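Local coordinates for NAD-dependent aldehyde dehydrogenase (Burkholderia multivorans, PDB 5UJU), which probably catalyses the NAD-dependent oxidation of aldehydes to carboxylic acids, at residues 478-482 with 483-487; 337-340 with 341-345. All coordinates share one frame; numbering follows the deposited sequence.

Contact 1 of 2, residues 478-482 with 483-487; sequences EIAAE and HGALT
The C-terminal end of helix 469-483 is where Ile479, Ala480 and Glu482 meet His483, Gly484 and Ala485. His483 still bonds as a helical residue: its N donates to Ile479 O at 2.7 Å, with an angle at hydrogen of 156°. One residue on, Gly484 N makes a weak bond to Ala480 O at 2.9 Å. The glycine turns to positive phi (90°), a conformation suited to a residue without a side chain, since a CB there would crowd His483 O. Ala485, the next residue, lies with its CB 3.7 Å from Ala480 CB. On the outer side, Glu482 CG is anti to its backbone N with the chain extended beyond, while His483 CG is anti to its own carbonyl carbon; the two side chains thus run side by side. Glu482 CG sits over one face of the imidazole, 3.9 Å from the ring centroid, a CH-pi contact, and the carboxylate stacks 22° from the ring plane. Ile479 CG2 comes up beside the CD2 corner of His483 at 4.0 Å. Both Ile479 and His483 also touch Thr453. The chain then enters strand 487-491, and Asn322 OD1, just ahead of the adjacent parallel strand 323-326, accepts from the N atoms of Leu486 and Thr487.

Contact 2 of 2, residues 337-340 with 341-345; sequences KNIA and FSLAL
Asn338 and Ser342, one turn apart, make the tight polar side of this helical contact. Asn338 O is gripped twice: Ser342 OG donates to it at 2.9 Å and Ser342 N at 3.1 Å, the two donors arriving from opposite faces of the carbonyl plane. The hydroxyl gets there because OG is anti to the carbonyl carbon and beside the backbone N (chi1 -54°), which turns it toward Asn338 O. A water joins the same two side chains, donating to Asn338 OD1 and to Ser342 OG, the latter at 2.6 Å. The amide's other end is also held, since Asn338 ND2 donates to Gly518 O and Val520 O; together these bonds fix the rotation of a buried amide.

Here one face of the last turns of helix 332-344 is buried, and the i to i+4 hydrogen bonds change toward the helix end. Phe341 N to Lys337 O is nearly straight, 166° at hydrogen, whereas Ala344 N to Ala340 O has bent to 135°, and Leu343 N divides itself between Ile339 O and a weak bond to Ala340 O. Ile339 and Leu343 lie side by side on this buried part, CG2 to CD1 4.1 Å. Ala340 packs on Ala383 and Val384 of helix 373-388, and the Leu343 side chain lies about 6 Å from the sodium ion bound at Gly348 and Gly458.

The solvent side belongs to Lys337, whose CG comes no nearer than 4.3 Å to Phe341 CE2. Partly exposed Phe341 forms the boundary, its ring packed against Phe521, Leu387 and Leu397.

How the contacts relate
Both contacts are local and lie towards the C-terminal ends of helices associated with the same seven-stranded sheet, yet their surroundings differ. Contact 2 is largely buried, whereas contact 1 is only partly so, with the exposed Glu482 on its outer side. Their centres are 21 Å apart and they do not touch. Strand 487-491 relates them: contact 1 leads into it, while Asn338 and Ile339 of contact 2 pack on its Tyr491. The chemistry follows the location. Residues 337-345 satisfy buried polar groups with a hydroxyl, an amide and a water, whereas residues 478-487 pair a glycine helix exit and a buried Ala480-Ala485 contact with a surface carboxylate-imidazole stack.

Contact 1 of 2, residues 478-482 with 483-487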
ATOM      1  N   GLU A 478       5.963  -2.636  25.252  1.00 36.05           N
ATOM      2  CA  GLU A 478       7.172  -3.213  24.681  1.00 35.19           C
ATOM      3  C   GLU A 478       6.878  -4.541  24.001  1.00 38.97           C
ATOM      4  O   GLU A 478       7.357  -4.794  22.889  1.00 39.70           O
ATOM      5  CB  GLU A 478       8.230  -3.395  25.768  1.00 40.24           C
ATOM      6  CG  GLU A 478       9.459  -4.150  25.309  1.00 43.06           C
ATOM      7  CD  GLU A 478      10.425  -4.451  26.450  1.00 50.80           C
ATOM      8  OE1 GLU A 478      10.385  -3.756  27.489  1.00 51.82           O
ATOM      9  OE2 GLU A 478      11.229  -5.387  26.298  1.00 54.81           O
ATOM     10  N   ILE A 479       6.091  -5.396  24.654  1.00 31.61           N
ATOM     11  CA  ILE A 479       5.832  -6.730  24.126  1.00 33.83           C
ATOM     12  C   ILE A 479       4.963  -6.656  22.880  1.00 34.90           C
ATOM     13  O   ILE A 479       5.158  -7.419  21.927  1.00 35.71           O
ATOM     14  CB  ILE A 479       5.201  -7.615  25.216  1.00 32.52           C
ATOM     15  CG1 ILE A 479       6.268  -8.011  26.242  1.00 33.17           C
ATOM     16  CG2 ILE A 479       4.525  -8.848  24.598  1.00 35.96           C
ATOM     17  CD1 ILE A 479       5.720  -8.741  27.461  1.00 38.33           C
ATOM     18  N   ALA A 480       3.980  -5.751  22.869  1.00 34.69           N
ATOM     19  CA  ALA A 480       3.158  -5.576  21.675  1.00 31.25           C
ATOM     20  C   ALA A 480       4.002  -5.129  20.485  1.00 34.86           C
ATOM     21  O   ALA A 480       3.816  -5.621  19.366  1.00 32.29           O
ATOM     22  CB  ALA A 480       2.038  -4.572  21.937  1.00 28.61           C
ATOM     23  N   ALA A 481       4.922  -4.188  20.703  1.00 31.97           N
ATOM     24  CA  ALA A 481       5.740  -3.691  19.602  1.00 34.34           C
ATOM     25  C   ALA A 481       6.728  -4.747  19.119  1.00 37.53           C
ATOM     26  O   ALA A 481       6.985  -4.863  17.917  1.00 35.66           O
ATOM     27  CB  ALA A 481       6.482  -2.427  20.028  1.00 33.14           C
ATOM     28  N   GLU A 482       7.301  -5.517  20.040  1.00 31.42           N
ATOM     29  CA  GLU A 482       8.310  -6.493  19.654  1.00 36.39           C
ATOM     30  C   GLU A 482       7.680  -7.793  19.170  1.00 33.46           C
ATOM     31  O   GLU A 482       8.084  -8.338  18.139  1.00 36.67           O
ATOM     32  CB  GLU A 482       9.254  -6.769  20.827  1.00 41.88           C
ATOM     33  CG  GLU A 482      10.278  -7.864  20.539  1.00 60.99           C
ATOM     34  CD  GLU A 482      11.231  -8.111  21.704  1.00 75.92           C
ATOM     35  OE1 GLU A 482      11.284  -7.267  22.629  1.00 79.47           O
ATOM     36  OE2 GLU A 482      11.911  -9.161  21.700  1.00 80.31           O
ATOM     37  N   HIS A 483       6.671  -8.292  19.868  1.00 32.09           N
ATOM     38  CA  HIS A 483       6.130  -9.595  19.523  1.00 37.24           C
ATOM     39  C   HIS A 483       4.801  -9.530  18.777  1.00 39.97           C
ATOM     40  O   HIS A 483       4.319 -10.574  18.315  1.00 34.54           O
ATOM     41  CB  HIS A 483       5.988 -10.440  20.793  1.00 34.60           C
ATOM     42  CG  HIS A 483       7.286 -10.657  21.507  1.00 39.41           C
ATOM     43  ND1 HIS A 483       8.224 -11.574  21.082  1.00 41.28           N
ATOM     44  CD2 HIS A 483       7.815 -10.057  22.602  1.00 41.82           C
ATOM     45  CE1 HIS A 483       9.270 -11.538  21.890  1.00 46.23           C
ATOM     46  NE2 HIS A 483       9.048 -10.627  22.821  1.00 42.42           N
ATOM     47  N   GLY A 484       4.215  -8.346  18.625  1.00 30.61           N
ATOM     48  CA  GLY A 484       2.931  -8.220  17.967  1.00 32.29           C
ATOM     49  C   GLY A 484       1.780  -8.336  18.951  1.00 36.75           C
ATOM     50  O   GLY A 484       1.912  -8.873  20.054  1.00 30.69           O
ATOM     51  N   ALA A 485       0.635  -7.775  18.554  1.00 28.91           N
ATOM     52  CA  ALA A 485      -0.559  -7.871  19.385  1.00 29.84           C
ATOM     53  C   ALA A 485      -1.748  -7.349  18.604  1.00 31.82           C
ATOM     54  O   ALA A 485      -1.622  -6.369  17.866  1.00 35.86           O
ATOM     55  CB  ALA A 485      -0.423  -7.079  20.697  1.00 24.07           C
ATOM     56  N   LEU A 486      -2.907  -7.972  18.817  1.00 25.36           N
ATOM     57  CA  LEU A 486      -4.162  -7.483  18.263  1.00 26.90           C
ATOM     58  C   LEU A 486      -4.989  -6.679  19.252  1.00 28.10           C
ATOM     59  O   LEU A 486      -5.694  -5.763  18.832  1.00 34.97           O
ATOM     60  CB  LEU A 486      -5.009  -8.650  17.749  1.00 29.91           C
ATOM     61  CG  LEU A 486      -4.534  -9.334  16.469  1.00 35.88           C
ATOM     62  CD1 LEU A 486      -5.578 -10.348  16.037  1.00 35.26           C
ATOM     63  CD2 LEU A 486      -4.250  -8.325  15.337  1.00 32.08           C
ATOM     64  N   THR A 487      -4.945  -6.993  20.553  1.00 26.22           N
ATOM     65  CA  THR A 487      -5.731  -6.236  21.514  1.00 27.85           C
ATOM     66  C   THR A 487      -4.922  -5.975  22.771  1.00 33.62           C
ATOM     67  O   THR A 487      -4.041  -6.759  23.150  1.00 28.62           O
ATOM     68  CB  THR A 487      -7.046  -6.943  21.890  1.00 29.77           C
ATOM     69  OG1 THR A 487      -6.760  -8.208  22.490  1.00 33.48           O
ATOM     70  CG2 THR A 487      -7.936  -7.175  20.643  1.00 24.84           C
TER

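Contact 2 of 2, residues 337-340 with 341-345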
ATOM      1  N   LYS A 337     -15.496 -11.183  35.944  1.00 35.60           N
ATOM      2  CA  LYS A 337     -16.412 -11.946  35.104  1.00 36.24           C
ATOM      3  C   LYS A 337     -16.200 -11.619  33.629  1.00 33.52           C
ATOM      4  O   LYS A 337     -16.233 -12.517  32.777  1.00 32.99           O
ATOM      5  CB  LYS A 337     -17.859 -11.676  35.522  1.00 38.36           C
ATOM      6  CG  LYS A 337     -18.869 -12.656  34.936  1.00 39.23           C
ATOM      7  CD  LYS A 337     -20.294 -12.344  35.379  1.00 51.77           C
ATOM      8  CE  LYS A 337     -21.132 -13.626  35.414  1.00 62.92           C
ATOM      9  NZ  LYS A 337     -22.541 -13.442  34.960  1.00 65.71           N
ATOM     10  N   ASN A 338     -15.992 -10.342  33.308  1.00 30.26           N
ATOM     11  CA  ASN A 338     -15.763  -9.959  31.918  1.00 31.39           C
ATOM     12  C   ASN A 338     -14.478 -10.589  31.393  1.00 36.49           C
ATOM     13  O   ASN A 338     -14.448 -11.140  30.288  1.00 37.06           O
ATOM     14  CB  ASN A 338     -15.713  -8.436  31.797  1.00 34.94           C
ATOM     15  CG  ASN A 338     -15.410  -7.976  30.373  1.00 38.54           C
ATOM     16  OD1 ASN A 338     -14.258  -8.017  29.930  1.00 36.40           O
ATOM     17  ND2 ASN A 338     -16.437  -7.505  29.666  1.00 33.93           N
ATOM     18  N   ILE A 339     -13.403 -10.518  32.178  1.00 34.57           N
ATOM     19  CA  ILE A 339     -12.162 -11.170  31.775  1.00 30.88           C
ATOM     20  C   ILE A 339     -12.382 -12.666  31.607  1.00 28.27           C
ATOM     21  O   ILE A 339     -11.872 -13.285  30.659  1.00 28.13           O
ATOM     22  CB  ILE A 339     -11.054 -10.874  32.803  1.00 32.36           C
ATOM     23  CG1 ILE A 339     -10.604  -9.415  32.681  1.00 33.59           C
ATOM     24  CG2 ILE A 339      -9.897 -11.861  32.652  1.00 27.24           C
ATOM     25  CD1 ILE A 339      -9.677  -8.975  33.804  1.00 33.65           C
ATOM     26  N   ALA A 340     -13.160 -13.268  32.509  1.00 29.35           N
ATOM     27  CA  ALA A 340     -13.419 -14.703  32.446  1.00 32.72           C
ATOM     28  C   ALA A 340     -14.138 -15.093  31.152  1.00 30.66           C
ATOM     29  O   ALA A 340     -13.804 -16.106  30.528  1.00 28.96           O
ATOM     30  CB  ALA A 340     -14.250 -15.131  33.646  1.00 28.82           C
ATOM     31  N   PHE A 341     -15.171 -14.333  30.770  1.00 28.51           N
ATOM     32  CA  PHE A 341     -15.827 -14.586  29.488  1.00 29.08           C
ATOM     33  C   PHE A 341     -14.829 -14.495  28.349  1.00 31.28           C
ATOM     34  O   PHE A 341     -14.886 -15.282  27.395  1.00 30.53           O
ATOM     35  CB  PHE A 341     -16.953 -13.578  29.252  1.00 39.07           C
ATOM     36  CG  PHE A 341     -18.304 -14.058  29.663  1.00 47.66           C
ATOM     37  CD1 PHE A 341     -18.911 -15.111  28.993  1.00 45.99           C
ATOM     38  CD2 PHE A 341     -18.987 -13.436  30.707  1.00 53.67           C
ATOM     39  CE1 PHE A 341     -20.165 -15.559  29.374  1.00 52.66           C
ATOM     40  CE2 PHE A 341     -20.246 -13.874  31.094  1.00 55.43           C
ATOM     41  CZ  PHE A 341     -20.837 -14.939  30.428  1.00 55.75           C
ATOM     42  N   SER A 342     -13.917 -13.521  28.422  1.00 26.74           N
ATOM     43  CA  SER A 342     -12.945 -13.317  27.351  1.00 26.43           C
ATOM     44  C   SER A 342     -11.994 -14.491  27.235  1.00 30.17           C
ATOM     45  O   SER A 342     -11.531 -14.809  26.130  1.00 31.52           O
ATOM     46  CB  SER A 342     -12.164 -12.028  27.591  1.00 25.00           C
ATOM     47  OG  SER A 342     -13.064 -10.953  27.759  1.00 31.77           O
ATOM     48  N   LEU A 343     -11.683 -15.131  28.360  1.00 26.52           N
ATOM     49  CA  LEU A 343     -10.822 -16.304  28.356  1.00 25.69           C
ATOM     50  C   LEU A 343     -11.563 -17.556  27.897  1.00 26.40           C
ATOM     51  O   LEU A 343     -10.943 -18.456  27.322  1.00 29.75           O
ATOM     52  CB  LEU A 343     -10.234 -16.526  29.753  1.00 27.07           C
ATOM     53  CG  LEU A 343      -9.234 -15.496  30.265  1.00 26.11           C
ATOM     54  CD1 LEU A 343      -8.953 -15.737  31.760  1.00 26.67           C
ATOM     55  CD2 LEU A 343      -7.948 -15.540  29.446  1.00 27.15           C
ATOM     56  N   ALA A 344     -12.868 -17.631  28.148  1.00 26.92           N
ATOM     57  CA  ALA A 344     -13.658 -18.835  27.911  1.00 28.71           C
ATOM     58  C   ALA A 344     -14.221 -18.937  26.494  1.00 32.69           C
ATOM     59  O   ALA A 344     -14.394 -20.051  25.982  1.00 35.43           O
ATOM     60  CB  ALA A 344     -14.809 -18.889  28.918  1.00 25.45           C
ATOM     61  N   LEU A 345     -14.507 -17.801  25.859  1.00 33.17           N
ATOM     62  CA  LEU A 345     -15.103 -17.742  24.530  1.00 31.53           C
ATOM     63  C   LEU A 345     -14.318 -18.585  23.532  1.00 29.58           C
ATOM     64  O   LEU A 345     -13.154 -18.295  23.242  1.00 27.59           O
ATOM     65  CB  LEU A 345     -15.132 -16.287  24.069  1.00 34.42           C
ATOM     66  CG  LEU A 345     -16.417 -15.479  24.146  1.00 41.70           C
ATOM     67  CD1 LEU A 345     -16.128 -14.116  23.554  1.00 50.80           C
ATOM     68  CD2 LEU A 345     -17.536 -16.164  23.384  1.00 37.22           C
TER
HETATM   69  O   HOH W   1     -12.715  -8.348  27.707  1.00 35.01           O